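PDB 3WA8: CRISPR-associated protein, Cse2 family from Meiothermus ruber, which probably binds crRNA and stabilises the R-loop as the CasB (Cse2) small subunit of a type I-E CRISPR surveillance complex. Local coordinates for residues 13-18 / 44-48; 58-62 / 169-173; 113-118 / 187-191. All blocks are in the same frame, centred on the assembly; numbering follows the deposited sequence.

Overall arrangement
From the N terminus, interaction 1 brings helix 43-49 back against helix 10-21 and closes a short loop that contains helix 24-32. Interaction 2 opens soon afterwards, at the start of helix 59-72, and closes more than a hundred residues later on residues 169-173. Before it closes, interaction 3 opens on helix 109-119, to be completed by the long C-terminal helix 178-197; the second and third contacts therefore cross, whereas the first stands in series before both. Glu46 and Arg62 bring interactions 1 and 2 into touch, through a salt bridge modelled too short to be trusted. Interaction 3 lies on the opposite side of the chain's centre from both, tying the C-terminal helix into this all-helical fold.

Interaction 1: residues 13-18 / 44-48; sequences AFVRYL and LVEGF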
loop_
_atom_site.group_PDB
_atom_site.type_symbol
_atom_site.label_atom_id
_atom_site.label_comp_id
_atom_site.label_asym_id
_atom_site.label_seq_id
_atom_site.Cartn_x
_atom_site.Cartn_y
_atom_site.Cartn_z
ATOM N N ALA A 13 -11.988 -5.221 -5.572
ATOM C CA ALA A 13 -13.042 -4.549 -6.295
ATOM C C ALA A 13 -12.776 -3.051 -6.296
ATOM O O ALA A 13 -13.001 -2.370 -7.296
ATOM C CB ALA A 13 -14.370 -4.844 -5.679
ATOM N N PHE A 14 -12.267 -2.539 -5.186
ATOM C CA PHE A 14 -12.092 -1.125 -5.073
ATOM C C PHE A 14 -11.050 -0.641 -6.073
ATOM O O PHE A 14 -11.268 0.339 -6.808
ATOM C CB PHE A 14 -11.701 -0.765 -3.645
ATOM C CG PHE A 14 -11.377 0.690 -3.455
ATOM C CD1 PHE A 14 -12.375 1.667 -3.592
ATOM C CD2 PHE A 14 -10.073 1.087 -3.153
ATOM C CE1 PHE A 14 -12.070 3.029 -3.428
ATOM C CE2 PHE A 14 -9.768 2.426 -2.978
ATOM C CZ PHE A 14 -10.768 3.406 -3.115
ATOM N N VAL A 15 -9.918 -1.330 -6.097
ATOM C CA VAL A 15 -8.818 -0.960 -6.965
ATOM C C VAL A 15 -9.210 -1.085 -8.438
ATOM O O VAL A 15 -8.994 -0.159 -9.196
ATOM C CB VAL A 15 -7.568 -1.787 -6.609
ATOM C CG1 VAL A 15 -6.511 -1.734 -7.726
ATOM C CG2 VAL A 15 -7.011 -1.288 -5.261
ATOM N N ARG A 16 -9.806 -2.198 -8.834
ATOM C CA ARG A 16 -10.371 -2.322 -10.171
ATOM C C ARG A 16 -11.234 -1.106 -10.555
ATOM O O ARG A 16 -11.128 -0.584 -11.666
ATOM C CB ARG A 16 -11.181 -3.617 -10.269
ATOM C CG ARG A 16 -11.920 -3.869 -11.599
ATOM C CD ARG A 16 -12.250 -5.390 -11.772
ATOM N NE ARG A 16 -11.220 -6.209 -11.091
ATOM C CZ ARG A 16 -11.199 -7.545 -10.989
ATOM N NH1 ARG A 16 -12.165 -8.295 -11.539
ATOM N NH2 ARG A 16 -10.193 -8.130 -10.322
ATOM N N TYR A 17 -12.068 -0.651 -9.628
ATOM C CA TYR A 17 -13.022 0.419 -9.873
ATOM C C TYR A 17 -12.276 1.716 -10.124
ATOM O O TYR A 17 -12.599 2.445 -11.066
ATOM C CB TYR A 17 -13.939 0.492 -8.658
ATOM C CG TYR A 17 -15.020 1.554 -8.557
ATOM C CD1 TYR A 17 -16.328 1.329 -8.998
ATOM C CD2 TYR A 17 -14.753 2.747 -7.892
ATOM C CE1 TYR A 17 -17.336 2.334 -8.832
ATOM C CE2 TYR A 17 -15.708 3.734 -7.713
ATOM C CZ TYR A 17 -16.995 3.549 -8.175
ATOM O OH TYR A 17 -17.899 4.597 -7.943
ATOM N N LEU A 18 -11.261 1.994 -9.302
ATOM C CA LEU A 18 -10.430 3.170 -9.506
ATOM C C LEU A 18 -9.774 3.120 -10.887
ATOM O O LEU A 18 -9.745 4.133 -11.586
ATOM C CB LEU A 18 -9.342 3.288 -8.456
ATOM C CG LEU A 18 -9.574 3.555 -6.973
ATOM C CD1 LEU A 18 -8.276 3.287 -6.223
ATOM C CD2 LEU A 18 -9.939 4.961 -6.715
ATOM N N LEU A 44 -16.440 9.593 -6.577
ATOM C CA LEU A 44 -16.026 8.230 -6.892
ATOM C C LEU A 44 -15.783 7.327 -5.663
ATOM O O LEU A 44 -16.387 6.243 -5.522
ATOM C CB LEU A 44 -14.754 8.272 -7.738
ATOM C CG LEU A 44 -14.536 7.010 -8.573
ATOM C CD1 LEU A 44 -15.772 6.721 -9.468
ATOM C CD2 LEU A 44 -13.272 7.126 -9.403
ATOM N N VAL A 45 -14.901 7.784 -4.780
ATOM C CA VAL A 45 -14.531 7.032 -3.584
ATOM C C VAL A 45 -15.684 6.976 -2.615
ATOM O O VAL A 45 -16.042 5.890 -2.151
ATOM C CB VAL A 45 -13.337 7.679 -2.911
ATOM C CG1 VAL A 45 -13.110 7.083 -1.542
ATOM C CG2 VAL A 45 -12.104 7.553 -3.826
ATOM N N GLU A 46 -16.281 8.142 -2.348
ATOM C CA GLU A 46 -17.457 8.258 -1.489
ATOM C C GLU A 46 -18.568 7.296 -1.904
ATOM O O GLU A 46 -19.210 6.654 -1.060
ATOM C CB GLU A 46 -17.991 9.681 -1.527
ATOM C CG GLU A 46 -17.092 10.692 -0.874
ATOM C CD GLU A 46 -16.900 10.441 0.595
ATOM O OE1 GLU A 46 -17.850 9.949 1.231
ATOM O OE2 GLU A 46 -15.806 10.736 1.118
ATOM N N GLY A 47 -18.790 7.224 -3.213
ATOM C CA GLY A 47 -19.720 6.295 -3.789
ATOM C C GLY A 47 -19.411 4.887 -3.347
ATOM O O GLY A 47 -20.310 4.143 -2.924
ATOM N N PHE A 48 -18.136 4.513 -3.431
ATOM C CA PHE A 48 -17.762 3.135 -3.155
ATOM C C PHE A 48 -17.929 2.861 -1.674
ATOM O O PHE A 48 -18.523 1.848 -1.295
ATOM C CB PHE A 48 -16.349 2.854 -3.635
ATOM C CG PHE A 48 -15.974 1.414 -3.594
ATOM C CD1 PHE A 48 -16.114 0.615 -4.721
ATOM C CD2 PHE A 48 -15.460 0.848 -2.433
ATOM C CE1 PHE A 48 -15.766 -0.732 -4.698
ATOM C CE2 PHE A 48 -15.110 -0.513 -2.395
ATOM C CZ PHE A 48 -15.264 -1.299 -3.534
#
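The carbonyl oxygen of Leu44 is shared between two donors: Phe48 N reaches Leu44 O at 3.2 Å in the turn of their own helix, and from the facing helix Tyr17 OH gives Leu44 O a weak bond of 3.3 Å. The two helices run roughly antiparallel, their local axes 11.1 Å apart at closest approach, a worked case of an aromatic cluster (Phe14, Tyr17 and Phe48) set between helices. Phe48 is the middle member. Its CG is anti to the backbone N (chi1 -170°), which carries the ring across to lie between the other two. Phe14 sets its edge against the face of Phe48, the planes at 61°, with Phe14 CD1 3.4 Å from Phe48 CD2. Phe48 in turn presents its edge to one face of Tyr17, the planes at 55°. Around this cluster, Val45 CG2 meets the edge of the Phe14 ring and also touches Leu18 CD2. Tyr65 of helix 59-72 adds a further edge-to-face partner for Phe14, and Arg51 makes a weak bond to the Tyr17 hydroxyl. Beside that hydroxyl, Leu44 CD1 rests against the tyrosine ring, 3.5 Å from Tyr17 CE2.

Interaction 2: residues 58-62 / 169-173; sequences DRWER and LLAWN
Trp60, in the first turn of helix 59-72, points its indole at residues 169-173 and gives the one hydrogen bond between the two segments, from Trp60 NE1 to Leu169 O at 2.9 Å. Its CG lies anti to the backbone N (chi1 -167°), which swings the indole across to that oxygen. The bond is bent, with an N-H...O angle of 138°, and the oxygen lies somewhat out of the indole plane. Leu169 O also accepts from Trp172 N at 3.1 Å, and the two donors come from opposite faces of the carbonyl plane, so this backbone oxygen is gripped twice. This is the closely packed side, where Trp60, Leu169 and Trp172 are all buried: Leu170 O lies in plane at the edge of the indole near Trp60 CD1, while Trp60 CZ2 meets Trp172 CB at 3.9 Å. Leu141 of helix 141-154 touches both tryptophans from beyond the two segments, and a mercury ion bound in the crystal lies about 3 Å from the Trp60 side chain. Trp172 is held in its own right by Ala136 O and by the ring of Trp183.

The outer side is looser. The exposed Asn173 brings ND2 over one face of the Trp60 ring, toward its rim, with the amide inclined at 52° and Asn173 ND2 3.6 Å from Trp60 NE1. Alongside, Leu170 uses one methyl, Leu170 CD2, to touch Glu61 CG at 3.7 Å, a contact of an aliphatic branch with the base of a partly exposed acid.

The whole is built on a capped helix start: Asp58 is the N-cap of helix 59-72, its OD2 accepting a weak bond from Glu61 N, and two residues on, still in the first turn, Trp60 bonds its indole to the Leu169 carbonyl.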
loop_
_atom_site.group_PDB
_atom_site.type_symbol
_atom_site.label_atom_id
_atom_site.label_comp_id
_atom_site.label_asym_id
_atom_site.label_seq_id
_atom_site.Cartn_x
_atom_site.Cartn_y
_atom_site.Cartn_z
ATOM N N ASP A 58 -16.136 4.190 10.641
ATOM C CA ASP A 58 -14.784 3.762 10.828
ATOM C C ASP A 58 -13.906 4.773 10.130
ATOM O O ASP A 58 -13.656 4.718 8.913
ATOM C CB ASP A 58 -14.561 2.332 10.353
ATOM C CG ASP A 58 -13.569 1.608 11.225
ATOM O OD1 ASP A 58 -13.939 1.239 12.357
ATOM O OD2 ASP A 58 -12.412 1.436 10.808
ATOM N N ARG A 59 -13.475 5.728 10.941
ATOM C CA ARG A 59 -12.674 6.815 10.468
ATOM C C ARG A 59 -11.403 6.245 9.854
ATOM O O ARG A 59 -10.859 6.799 8.893
ATOM C CB ARG A 59 -12.425 7.820 11.596
ATOM C CG ARG A 59 -13.742 8.410 12.144
ATOM C CD ARG A 59 -13.647 9.899 12.508
ATOM N NE ARG A 59 -13.966 10.112 13.923
ATOM C CZ ARG A 59 -13.096 9.930 14.926
ATOM N NH1 ARG A 59 -11.849 9.541 14.677
ATOM N NH2 ARG A 59 -13.467 10.133 16.183
ATOM N N TRP A 60 -10.987 5.093 10.372
ATOM C CA TRP A 60 -9.839 4.367 9.837
ATOM C C TRP A 60 -10.052 3.911 8.404
ATOM O O TRP A 60 -9.248 4.199 7.523
ATOM C CB TRP A 60 -9.503 3.171 10.718
ATOM C CG TRP A 60 -8.189 2.567 10.414
ATOM C CD1 TRP A 60 -7.928 1.250 10.185
ATOM C CD2 TRP A 60 -6.938 3.254 10.281
ATOM N NE1 TRP A 60 -6.586 1.067 9.923
ATOM C CE2 TRP A 60 -5.956 2.281 9.982
ATOM C CE3 TRP A 60 -6.551 4.597 10.388
ATOM C CZ2 TRP A 60 -4.617 2.602 9.805
ATOM C CZ3 TRP A 60 -5.230 4.918 10.201
ATOM C CH2 TRP A 60 -4.268 3.922 9.929
ATOM N N GLU A 61 -11.155 3.212 8.179
ATOM C CA GLU A 61 -11.469 2.726 6.860
ATOM C C GLU A 61 -11.339 3.874 5.879
ATOM O O GLU A 61 -10.589 3.782 4.917
ATOM C CB GLU A 61 -12.868 2.118 6.837
ATOM C CG GLU A 61 -13.200 1.431 5.521
ATOM C CD GLU A 61 -14.260 0.317 5.652
ATOM O OE1 GLU A 61 -15.473 0.636 5.818
ATOM O OE2 GLU A 61 -13.864 -0.884 5.556
ATOM N N ARG A 62 -12.033 4.972 6.159
ATOM C CA ARG A 62 -12.041 6.121 5.259
ATOM C C ARG A 62 -10.615 6.650 5.012
ATOM O O ARG A 62 -10.228 6.936 3.861
ATOM C CB ARG A 62 -13.031 7.182 5.762
ATOM C CG ARG A 62 -12.641 8.658 5.616
ATOM C CD ARG A 62 -13.784 9.595 6.105
ATOM N NE ARG A 62 -14.913 9.506 5.196
ATOM C CZ ARG A 62 -15.138 10.328 4.175
ATOM N NH1 ARG A 62 -14.346 11.364 3.939
ATOM N NH2 ARG A 62 -16.191 10.112 3.395
ATOM N N LEU A 169 -3.440 -2.235 5.475
ATOM C CA LEU A 169 -3.715 -1.026 6.228
ATOM C C LEU A 169 -5.004 -1.136 7.025
ATOM O O LEU A 169 -5.045 -0.699 8.167
ATOM C CB LEU A 169 -3.769 0.185 5.331
ATOM C CG LEU A 169 -2.453 0.506 4.633
ATOM C CD1 LEU A 169 -2.634 1.731 3.751
ATOM C CD2 LEU A 169 -1.340 0.738 5.651
ATOM N N LEU A 170 -6.055 -1.741 6.473
ATOM C CA LEU A 170 -7.300 -1.774 7.211
ATOM C C LEU A 170 -7.128 -2.507 8.512
ATOM O O LEU A 170 -7.843 -2.241 9.461
ATOM C CB LEU A 170 -8.431 -2.371 6.395
ATOM C CG LEU A 170 -9.027 -1.459 5.312
ATOM C CD1 LEU A 170 -9.608 -2.291 4.172
ATOM C CD2 LEU A 170 -10.045 -0.435 5.841
ATOM N N ALA A 171 -6.154 -3.413 8.575
ATOM C CA ALA A 171 -6.024 -4.293 9.743
ATOM C C ALA A 171 -4.848 -3.942 10.644
ATOM O O ALA A 171 -4.534 -4.665 11.596
ATOM C CB ALA A 171 -5.989 -5.742 9.323
ATOM N N TRP A 172 -4.251 -2.797 10.353
ATOM C CA TRP A 172 -3.179 -2.231 11.150
ATOM C C TRP A 172 -3.360 -2.245 12.667
ATOM O O TRP A 172 -2.408 -2.542 13.362
ATOM C CB TRP A 172 -2.897 -0.808 10.692
ATOM C CG TRP A 172 -1.558 -0.346 11.049
ATOM C CD1 TRP A 172 -1.225 0.505 12.058
ATOM C CD2 TRP A 172 -0.347 -0.713 10.412
ATOM N NE1 TRP A 172 0.131 0.707 12.085
ATOM C CE2 TRP A 172 0.697 -0.022 11.073
ATOM C CE3 TRP A 172 -0.033 -1.553 9.335
ATOM C CZ2 TRP A 172 2.039 -0.160 10.704
ATOM C CZ3 TRP A 172 1.310 -1.693 8.958
ATOM C CH2 TRP A 172 2.326 -1.010 9.650
ATOM N N ASN A 173 -4.548 -1.924 13.187
ATOM C CA ASN A 173 -4.758 -1.833 14.641
ATOM C C ASN A 173 -5.268 -3.106 15.256
ATOM O O ASN A 173 -5.878 -3.053 16.314
ATOM C CB ASN A 173 -5.730 -0.695 14.999
ATOM C CG ASN A 173 -5.369 0.605 14.309
ATOM O OD1 ASN A 173 -4.258 1.112 14.502
ATOM N ND2 ASN A 173 -6.282 1.141 13.466
#

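Interaction 3: residues 113-118 / 187-191; sequences IAQLYL and FYRTV
This is a buried, apolar helix-helix contact, in which helix 109-119 packs across the C-terminal helix 178-197 at 43°. The local axes come within 8.9 Å of each other, consistent with the small residue at the crossing: Ala114 has only a methyl to place there, and Ala114 CB meets Thr190 CB at 3.6 Å. Phe187 passes beside the same residue, its CE1 3.6 Å from Ala114 CA, and extends on to Tyr117. There Phe187 CZ sits over one face of the tyrosine, offset toward the rim, 3.6 Å from Tyr117 CD2, with the two rings inclined to each other. Tyr117 reaches this place because its CG is anti to the backbone N (chi1 174°), and Val191 CG2 comes in obliquely at CD2 and CE2 of the ring. A serine in place of Tyr117 would probably leave Phe187 CZ and Val191 CG2 without the ring they lean on and open a gap between the helices. Phe130 of helix 124-135 stacks on Phe187, while Ile126 of that helix touches Tyr117. Thr190 turns its methyl toward Leu118 CD1, and its OG1 bonds to His111 and to Ala186 O. No hydrogen bond joins the two segments themselves, so the contact rests on van der Waals packing and the burial of hydrocarbon, with the threonine hydroxyl satisfied just outside.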
loop_
_atom_site.group_PDB
_atom_site.type_symbol
_atom_site.label_atom_id
_atom_site.label_comp_id
_atom_site.label_asym_id
_atom_site.label_seq_id
_atom_site.Cartn_x
_atom_site.Cartn_y
_atom_site.Cartn_z
ATOM N N ILE A 113 9.240 -3.750 0.030
ATOM C CA ILE A 113 10.267 -3.001 0.725
ATOM C C ILE A 113 11.607 -3.749 0.706
ATOM O O ILE A 113 12.681 -3.130 0.534
ATOM C CB ILE A 113 9.825 -2.604 2.146
ATOM C CG1 ILE A 113 8.773 -1.507 2.071
ATOM C CG2 ILE A 113 11.001 -2.066 2.988
ATOM C CD1 ILE A 113 7.851 -1.484 3.253
ATOM N N ALA A 114 11.550 -5.070 0.855
ATOM C CA ALA A 114 12.769 -5.855 0.822
ATOM C C ALA A 114 13.422 -5.718 -0.537
ATOM O O ALA A 114 14.645 -5.603 -0.639
ATOM C CB ALA A 114 12.484 -7.285 1.113
ATOM N N GLN A 115 12.604 -5.712 -1.585
ATOM C CA GLN A 115 13.111 -5.602 -2.945
ATOM C C GLN A 115 13.857 -4.282 -3.102
ATOM O O GLN A 115 14.915 -4.225 -3.746
ATOM C CB GLN A 115 11.968 -5.711 -3.956
ATOM C CG GLN A 115 11.559 -7.123 -4.249
ATOM C CD GLN A 115 10.363 -7.210 -5.156
ATOM O OE1 GLN A 115 9.348 -6.570 -4.925
ATOM N NE2 GLN A 115 10.463 -8.038 -6.176
ATOM N N LEU A 116 13.298 -3.231 -2.499
ATOM C CA LEU A 116 13.901 -1.916 -2.509
ATOM C C LEU A 116 15.218 -1.960 -1.727
ATOM O O LEU A 116 16.271 -1.508 -2.216
ATOM C CB LEU A 116 12.931 -0.923 -1.910
ATOM C CG LEU A 116 13.520 0.397 -1.476
ATOM C CD1 LEU A 116 13.911 1.221 -2.693
ATOM C CD2 LEU A 116 12.529 1.113 -0.628
ATOM N N TYR A 117 15.163 -2.543 -0.534
ATOM C CA TYR A 117 16.335 -2.736 0.294
ATOM C C TYR A 117 17.478 -3.369 -0.485
ATOM O O TYR A 117 18.599 -2.860 -0.464
ATOM C CB TYR A 117 15.936 -3.603 1.465
ATOM C CG TYR A 117 17.037 -4.038 2.382
ATOM C CD1 TYR A 117 17.720 -3.122 3.162
ATOM C CD2 TYR A 117 17.355 -5.375 2.511
ATOM C CE1 TYR A 117 18.710 -3.522 4.026
ATOM C CE2 TYR A 117 18.353 -5.791 3.369
ATOM C CZ TYR A 117 19.027 -4.859 4.130
ATOM O OH TYR A 117 20.017 -5.259 4.993
ATOM N N LEU A 118 17.197 -4.464 -1.188
ATOM C CA LEU A 118 18.235 -5.198 -1.923
ATOM C C LEU A 118 18.730 -4.424 -3.135
ATOM O O LEU A 118 19.902 -4.506 -3.492
ATOM C CB LEU A 118 17.734 -6.576 -2.355
ATOM C CG LEU A 118 17.432 -7.615 -1.268
ATOM C CD1 LEU A 118 16.321 -8.536 -1.718
ATOM C CD2 LEU A 118 18.653 -8.426 -0.853
ATOM N N PHE A 187 9.618 -9.366 4.695
ATOM C CA PHE A 187 10.885 -8.692 4.480
ATOM C C PHE A 187 12.064 -9.639 4.698
ATOM O O PHE A 187 12.894 -9.832 3.805
ATOM C CB PHE A 187 11.005 -7.505 5.421
ATOM C CG PHE A 187 12.277 -6.716 5.255
ATOM C CD1 PHE A 187 12.317 -5.606 4.404
ATOM C CD2 PHE A 187 13.421 -7.060 5.959
ATOM C CE1 PHE A 187 13.484 -4.862 4.227
ATOM C CE2 PHE A 187 14.604 -6.310 5.791
ATOM C CZ PHE A 187 14.635 -5.213 4.918
ATOM N N TYR A 188 12.158 -10.242 5.872
ATOM C CA TYR A 188 13.353 -11.024 6.137
ATOM C C TYR A 188 13.393 -12.320 5.360
ATOM O O TYR A 188 14.456 -12.835 5.061
ATOM C CB TYR A 188 13.581 -11.193 7.635
ATOM C CG TYR A 188 14.017 -9.874 8.251
ATOM C CD1 TYR A 188 15.302 -9.385 8.029
ATOM C CD2 TYR A 188 13.132 -9.091 9.010
ATOM C CE1 TYR A 188 15.715 -8.177 8.558
ATOM C CE2 TYR A 188 13.540 -7.862 9.553
ATOM C CZ TYR A 188 14.840 -7.415 9.314
ATOM O OH TYR A 188 15.294 -6.212 9.813
ATOM N N ARG A 189 12.224 -12.805 4.970
ATOM C CA ARG A 189 12.118 -13.972 4.113
ATOM C C ARG A 189 12.663 -13.716 2.698
ATOM O O ARG A 189 13.363 -14.565 2.141
ATOM C CB ARG A 189 10.674 -14.417 4.035
ATOM C CG ARG A 189 10.530 -15.856 3.703
ATOM C CD ARG A 189 9.102 -16.300 3.833
ATOM N NE ARG A 189 9.061 -17.651 4.365
ATOM C CZ ARG A 189 8.178 -18.577 4.014
ATOM N NH1 ARG A 189 7.235 -18.303 3.108
ATOM N NH2 ARG A 189 8.256 -19.789 4.574
ATOM N N THR A 190 12.351 -12.550 2.136
ATOM C CA THR A 190 12.873 -12.124 0.845
ATOM C C THR A 190 14.385 -11.926 0.849
ATOM O O THR A 190 15.073 -12.418 -0.026
ATOM C CB THR A 190 12.228 -10.810 0.424
ATOM O OG1 THR A 190 10.814 -10.983 0.296
ATOM C CG2 THR A 190 12.778 -10.336 -0.891
ATOM N N VAL A 191 14.895 -11.186 1.822
ATOM C CA VAL A 191 16.339 -10.973 1.974
ATOM C C VAL A 191 17.122 -12.304 2.033
ATOM O O VAL A 191 18.097 -12.525 1.300
ATOM C CB VAL A 191 16.616 -10.127 3.235
ATOM C CG1 VAL A 191 18.088 -10.068 3.530
ATOM C CG2 VAL A 191 16.072 -8.742 3.065
#